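Side-chain contacts in VAO-type flavoprotein oxidase VAO615 (Myceliophthora thermophila, PDB 6F72), which probably acts as an oxidoreductase whose bicovalently bound FAD, once reduced, reacts rapidly with molecular oxygen, although no substrate has yet been identified: residues A[82-87]-A[95-100]; A[221-226]-A[393-398]. All coordinates share one frame; numbering follows the deposited sequence.

Going from the N terminus, interaction 1 comes first and closes a short loop: 82-87 follows helix 74-81, the chain passes through helix 89-92, and then the loop segment 95-100 returns to meet it just before helix 101-104. Interaction 2 opens only later, so the two lie in series and neither nest nor cross. It spans far more chain, joining the loop 221-226 of the FAD-binding region, ahead of helix 227-233, to helix 391-399. The contacts nevertheless meet in space, CB of S87 lying 3.5 Å from OG1 of T224. Both reach the flavin cofactor, interaction 1 through S87 and interaction 2 through the covalently attached C222.

Interaction 1 of 2, residues A[82-87]-A[95-100]; sequences SSWDIS and PGDVLS
W84 holds CG anti to its backbone N (chi1 -168°), which carries the far end of the indole close to D97, whereas L99 takes the other course, with CG anti to its carbonyl carbon (chi1 -68°) and an extended end that carries CD1 to S87. At the first meeting point CH2, on the six-membered ring of W84, comes to 4.1 Å from OD2 of D97. Ring and carboxylate stand nearly perpendicular, their planes 84° apart, and the approach is a loose one. The acid is held by other groups: OD2 is hydrogen-bonded to the hydroxyl of Y123 and OD1 to the backbone N of Q60, so this buried carboxylate has a partner on each oxygen. The indole N-H of W84 is likewise taken up, by OE1 of Q104. At the second point CD1 of L99 touches OG of S87 at 3.6 Å and CB of the same residue at 3.9 Å. A branched aliphatic end suits the site because it packs on the small serine without competing for its hydroxyl, which bonds to the carbonyl of A407.

The two loops flank helix 89-92, and a type I beta turn from S83 to I86, closed by the bond from I86 N to S83 O, shapes the first of them. H91 of that helix meets the rings of W84 and touches both D97 and L99. S87, small enough to sit against the cofactor, belongs to the FAD pocket.

No direct hydrogen bond joins 82-87 to 95-100. A water does so instead, donating to the backbone O of W84 at 2.7 Å and to the backbone O of L99 at 2.9 Å. It sits 3.2 Å above one face of the indole, offset toward its rim.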
# COMPACT_ATOMS: atom_id res chain seq x y z
N SER A 82 5.05 -6.24 22.19
CA SER A 82 3.95 -5.32 22.46
C SER A 82 3.47 -4.49 21.26
O SER A 82 2.33 -4.02 21.27
CB SER A 82 4.29 -4.40 23.64
OG SER A 82 5.43 -3.63 23.33
N SER A 83 4.32 -4.33 20.24
CA SER A 83 3.96 -3.55 19.04
C SER A 83 4.14 -4.29 17.71
O SER A 83 4.13 -3.66 16.64
CB SER A 83 4.75 -2.23 19.03
OG SER A 83 4.45 -1.45 20.17
N TRP A 84 4.29 -5.62 17.77
CA TRP A 84 4.61 -6.43 16.58
C TRP A 84 3.55 -6.40 15.49
O TRP A 84 3.86 -6.45 14.28
CB TRP A 84 4.87 -7.88 16.98
CG TRP A 84 5.47 -8.69 15.89
CD1 TRP A 84 4.82 -9.54 15.05
CD2 TRP A 84 6.85 -8.71 15.49
NE1 TRP A 84 5.70 -10.11 14.16
CE2 TRP A 84 6.96 -9.61 14.40
CE3 TRP A 84 8.00 -8.05 15.96
CZ2 TRP A 84 8.18 -9.89 13.78
CZ3 TRP A 84 9.23 -8.32 15.32
CH2 TRP A 84 9.30 -9.23 14.24
N ASP A 85 2.29 -6.31 15.91
CA ASP A 85 1.15 -6.23 14.98
C ASP A 85 0.75 -4.79 14.60
O ASP A 85 -0.35 -4.55 14.10
CB ASP A 85 -0.04 -7.02 15.55
CG ASP A 85 0.27 -8.50 15.75
OD1 ASP A 85 1.17 -9.06 15.07
OD2 ASP A 85 -0.40 -9.11 16.59
N ILE A 86 1.66 -3.84 14.83
CA ILE A 86 1.50 -2.43 14.46
C ILE A 86 2.54 -2.10 13.37
O ILE A 86 3.62 -2.71 13.32
CB ILE A 86 1.63 -1.49 15.71
CG1 ILE A 86 0.67 -1.91 16.86
CG2 ILE A 86 1.53 0.01 15.37
CD1 ILE A 86 -0.83 -1.86 16.56
N SER A 87 2.20 -1.19 12.46
CA SER A 87 3.17 -0.62 11.51
C SER A 87 4.03 0.39 12.27
O SER A 87 3.60 1.50 12.56
CB SER A 87 2.48 0.03 10.30
OG SER A 87 1.60 -0.90 9.67
N PRO A 95 16.44 -4.47 7.91
CA PRO A 95 16.85 -4.73 6.52
C PRO A 95 16.01 -5.77 5.78
O PRO A 95 15.52 -5.49 4.70
CB PRO A 95 18.29 -5.22 6.67
CG PRO A 95 18.76 -4.55 7.92
CD PRO A 95 17.58 -4.65 8.83
N GLY A 96 15.83 -6.95 6.35
CA GLY A 96 15.18 -8.03 5.62
C GLY A 96 13.79 -8.40 6.09
O GLY A 96 13.23 -9.36 5.58
N ASP A 97 13.24 -7.65 7.05
CA ASP A 97 11.93 -7.98 7.61
C ASP A 97 10.83 -7.40 6.74
O ASP A 97 11.04 -6.38 6.09
CB ASP A 97 11.73 -7.43 9.03
CG ASP A 97 12.08 -8.44 10.11
OD1 ASP A 97 13.28 -8.51 10.46
OD2 ASP A 97 11.15 -9.15 10.60
N VAL A 98 9.68 -8.07 6.73
CA VAL A 98 8.45 -7.47 6.21
C VAL A 98 7.43 -7.33 7.34
O VAL A 98 7.60 -7.96 8.40
CB VAL A 98 7.89 -8.20 4.96
CG1 VAL A 98 8.79 -7.95 3.76
CG2 VAL A 98 7.68 -9.69 5.19
N LEU A 99 6.40 -6.52 7.14
CA LEU A 99 5.40 -6.30 8.18
C LEU A 99 4.34 -7.42 8.30
O LEU A 99 3.68 -7.56 9.35
CB LEU A 99 4.72 -4.93 8.01
CG LEU A 99 5.42 -3.59 8.20
CD1 LEU A 99 4.36 -2.50 8.04
CD2 LEU A 99 6.06 -3.43 9.56
N SER A 100 4.20 -8.23 7.25
CA SER A 100 3.14 -9.25 7.22
C SER A 100 3.44 -10.50 8.04
O SER A 100 4.34 -11.28 7.70
CB SER A 100 2.78 -9.63 5.78
OG SER A 100 2.00 -10.81 5.75
O HOH W 1 4.49 -7.87 12.09

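Interaction 2 of 2, residues A[221-226]-A[393-398]; sequences TCPTVG and DHFFTY. With FAD (flavin-adenine dinucleotide), chain E.
The ring of F395 receives CG of P223 at its edge, 4.1 Å from CE1, while its CD1 lies over the centre of one face of the neighbouring F396 ring, 3.6 Å above the plane. P223 also reaches F396, where CG comes to 3.8 Å from CE1. The compact pyrrolidine thus touches both phenyl rings of helix 391-399, and bulky aromatics are apt here because they bridge the distance from helix to loop. F395 keeps CG opposite its own amide nitrogen (chi1 -171°), and its CZ meets the backbone O of T221 at 3.3 Å.

The opposite flank of this loop is given over to the flavin. Just after the type I turn from C222 to V225, G226 N donates a hydrogen bond to phosphate oxygen O1P, 2.7 Å away. T221 grips flavin O4 twice, through its backbone N and, at 2.7 Å, through OG1. The N-H and O-H donors together would probably draw electron density toward O4 and help polarise the isoalloxazine, whose C6 is tethered by C222 SG through a 1.6 Å covalent bond, one half of the 6-S-cysteinyl, 8-alpha-histidyl linkage completed by H157.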
# COMPACT_ATOMS: atom_id res chain seq x y z
N THR A 221 -2.80 7.15 4.23
CA THR A 221 -3.31 7.48 5.56
C THR A 221 -2.44 6.80 6.61
O THR A 221 -2.44 7.20 7.78
CB THR A 221 -4.75 7.01 5.74
OG1 THR A 221 -4.84 5.61 5.45
CG2 THR A 221 -5.69 7.79 4.82
N CYS A 222 -1.72 5.77 6.17
CA CYS A 222 -0.80 5.08 7.05
C CYS A 222 0.58 5.77 6.91
O CYS A 222 1.21 5.66 5.86
CB CYS A 222 -0.76 3.59 6.69
SG CYS A 222 -2.31 2.60 6.75
N PRO A 223 1.03 6.51 7.96
CA PRO A 223 2.22 7.39 7.82
C PRO A 223 3.53 6.71 7.42
O PRO A 223 4.36 7.34 6.76
CB PRO A 223 2.35 8.05 9.19
CG PRO A 223 1.01 7.91 9.83
CD PRO A 223 0.46 6.60 9.32
N THR A 224 3.70 5.45 7.80
CA THR A 224 4.94 4.69 7.55
C THR A 224 5.02 4.13 6.12
O THR A 224 6.06 3.59 5.72
CB THR A 224 5.12 3.52 8.57
OG1 THR A 224 4.06 2.55 8.40
CG2 THR A 224 5.15 4.04 10.01
N VAL A 225 3.93 4.24 5.36
CA VAL A 225 3.87 3.77 3.96
C VAL A 225 4.85 4.52 3.06
O VAL A 225 4.97 5.74 3.17
CB VAL A 225 2.43 3.83 3.42
CG1 VAL A 225 2.38 3.68 1.91
CG2 VAL A 225 1.61 2.73 4.10
N GLY A 226 5.56 3.78 2.20
CA GLY A 226 6.53 4.37 1.28
C GLY A 226 5.85 5.03 0.08
O GLY A 226 5.40 4.32 -0.84
N ASP A 393 -1.44 19.23 10.27
CA ASP A 393 -2.24 19.25 11.50
C ASP A 393 -3.51 18.45 11.42
O ASP A 393 -3.81 17.69 12.33
CB ASP A 393 -2.58 20.68 11.91
CG ASP A 393 -1.40 21.41 12.50
OD1 ASP A 393 -0.29 20.84 12.54
OD2 ASP A 393 -1.60 22.56 12.93
N HIS A 394 -4.26 18.65 10.32
CA HIS A 394 -5.49 17.88 10.06
C HIS A 394 -5.21 16.38 10.01
O HIS A 394 -5.90 15.61 10.69
CB HIS A 394 -6.16 18.34 8.77
CG HIS A 394 -7.25 17.43 8.29
ND1 HIS A 394 -8.55 17.52 8.74
CD2 HIS A 394 -7.23 16.42 7.38
CE1 HIS A 394 -9.28 16.60 8.13
NE2 HIS A 394 -8.51 15.92 7.31
N PHE A 395 -4.21 16.00 9.21
CA PHE A 395 -3.83 14.61 9.05
C PHE A 395 -3.56 13.92 10.39
O PHE A 395 -4.14 12.86 10.67
CB PHE A 395 -2.60 14.47 8.13
CG PHE A 395 -2.29 13.05 7.77
CD1 PHE A 395 -1.50 12.26 8.59
CD2 PHE A 395 -2.84 12.48 6.61
CE1 PHE A 395 -1.25 10.93 8.28
CE2 PHE A 395 -2.57 11.16 6.28
CZ PHE A 395 -1.78 10.37 7.12
N PHE A 396 -2.70 14.52 11.21
CA PHE A 396 -2.28 13.88 12.46
C PHE A 396 -3.24 14.04 13.64
O PHE A 396 -3.14 13.29 14.62
CB PHE A 396 -0.81 14.21 12.80
CG PHE A 396 0.18 13.51 11.91
CD1 PHE A 396 0.36 12.12 11.99
CD2 PHE A 396 0.93 14.22 10.97
CE1 PHE A 396 1.28 11.46 11.16
CE2 PHE A 396 1.84 13.57 10.14
CZ PHE A 396 2.02 12.19 10.24
N THR A 397 -4.18 14.98 13.54
CA THR A 397 -5.32 15.02 14.46
C THR A 397 -6.10 13.71 14.33
O THR A 397 -6.37 13.05 15.33
CB THR A 397 -6.28 16.20 14.18
OG1 THR A 397 -5.54 17.42 14.16
CG2 THR A 397 -7.36 16.30 15.26
N TYR A 398 -6.40 13.33 13.08
CA TYR A 398 -7.25 12.17 12.80
C TYR A 398 -6.54 10.83 12.64
O TYR A 398 -7.13 9.77 12.93
CB TYR A 398 -8.16 12.46 11.59
CG TYR A 398 -9.16 13.55 11.90
CD1 TYR A 398 -10.30 13.29 12.69
CD2 TYR A 398 -8.96 14.86 11.45
CE1 TYR A 398 -11.21 14.30 13.00
CE2 TYR A 398 -9.87 15.87 11.75
CZ TYR A 398 -10.98 15.58 12.53
OH TYR A 398 -11.87 16.58 12.82
PA FAD E . 6.91 -2.39 0.01
O1A FAD E . 6.35 -3.69 0.51
O2A FAD E . 8.34 -2.09 0.40
O5B FAD E . 6.76 -2.35 -1.59
C5B FAD E . 5.57 -2.78 -2.24
C4B FAD E . 5.85 -3.22 -3.67
O4B FAD E . 6.47 -2.16 -4.39
C3B FAD E . 6.78 -4.42 -3.79
O3B FAD E . 6.33 -5.19 -4.91
C2B FAD E . 8.14 -3.82 -4.10
O2B FAD E . 8.94 -4.70 -4.89
C1B FAD E . 7.77 -2.56 -4.88
N9A FAD E . 8.69 -1.42 -4.69
C8A FAD E . 8.73 -0.61 -3.61
N7A FAD E . 9.66 0.36 -3.78
C5A FAD E . 10.22 0.18 -4.99
C6A FAD E . 11.27 0.85 -5.78
N6A FAD E . 11.91 1.93 -5.27
N1A FAD E . 11.58 0.35 -7.00
C2A FAD E . 10.95 -0.73 -7.51
N3A FAD E . 9.97 -1.39 -6.84
C4A FAD E . 9.57 -0.99 -5.60
N1 FAD E . -2.58 2.23 0.30
C2 FAD E . -3.41 3.24 -0.07
O2 FAD E . -3.64 3.41 -1.29
N3 FAD E . -3.99 4.05 0.83
C4 FAD E . -3.81 3.93 2.16
O4 FAD E . -4.37 4.71 2.96
C4X FAD E . -2.91 2.86 2.64
N5 FAD E . -2.66 2.68 3.95
C5X FAD E . -1.83 1.69 4.40
C6 FAD E . -1.58 1.52 5.78
C7 FAD E . -0.72 0.49 6.20
C7M FAD E . -0.47 0.32 7.69
C8 FAD E . -0.06 -0.41 5.19
C8M FAD E . 0.96 -1.49 5.54
C9 FAD E . -0.32 -0.23 3.84
C9A FAD E . -1.17 0.78 3.40
N10 FAD E . -1.41 0.97 2.01
C10 FAD E . -2.29 1.99 1.60
C1' FAD E . -0.81 0.06 1.04
C2' FAD E . 0.34 0.53 0.21
O2' FAD E . -0.17 1.43 -0.77
C3' FAD E . 0.91 -0.72 -0.44
O3' FAD E . 1.11 -1.76 0.53
C4' FAD E . 2.21 -0.42 -1.17
O4' FAD E . 2.58 -1.55 -1.96
C5' FAD E . 3.32 -0.01 -0.20
O5' FAD E . 4.56 0.16 -0.88
P FAD E . 5.91 0.28 -0.03
O1P FAD E . 5.70 1.28 1.08
O2P FAD E . 7.01 0.45 -1.05
O3P FAD E . 6.02 -1.20 0.61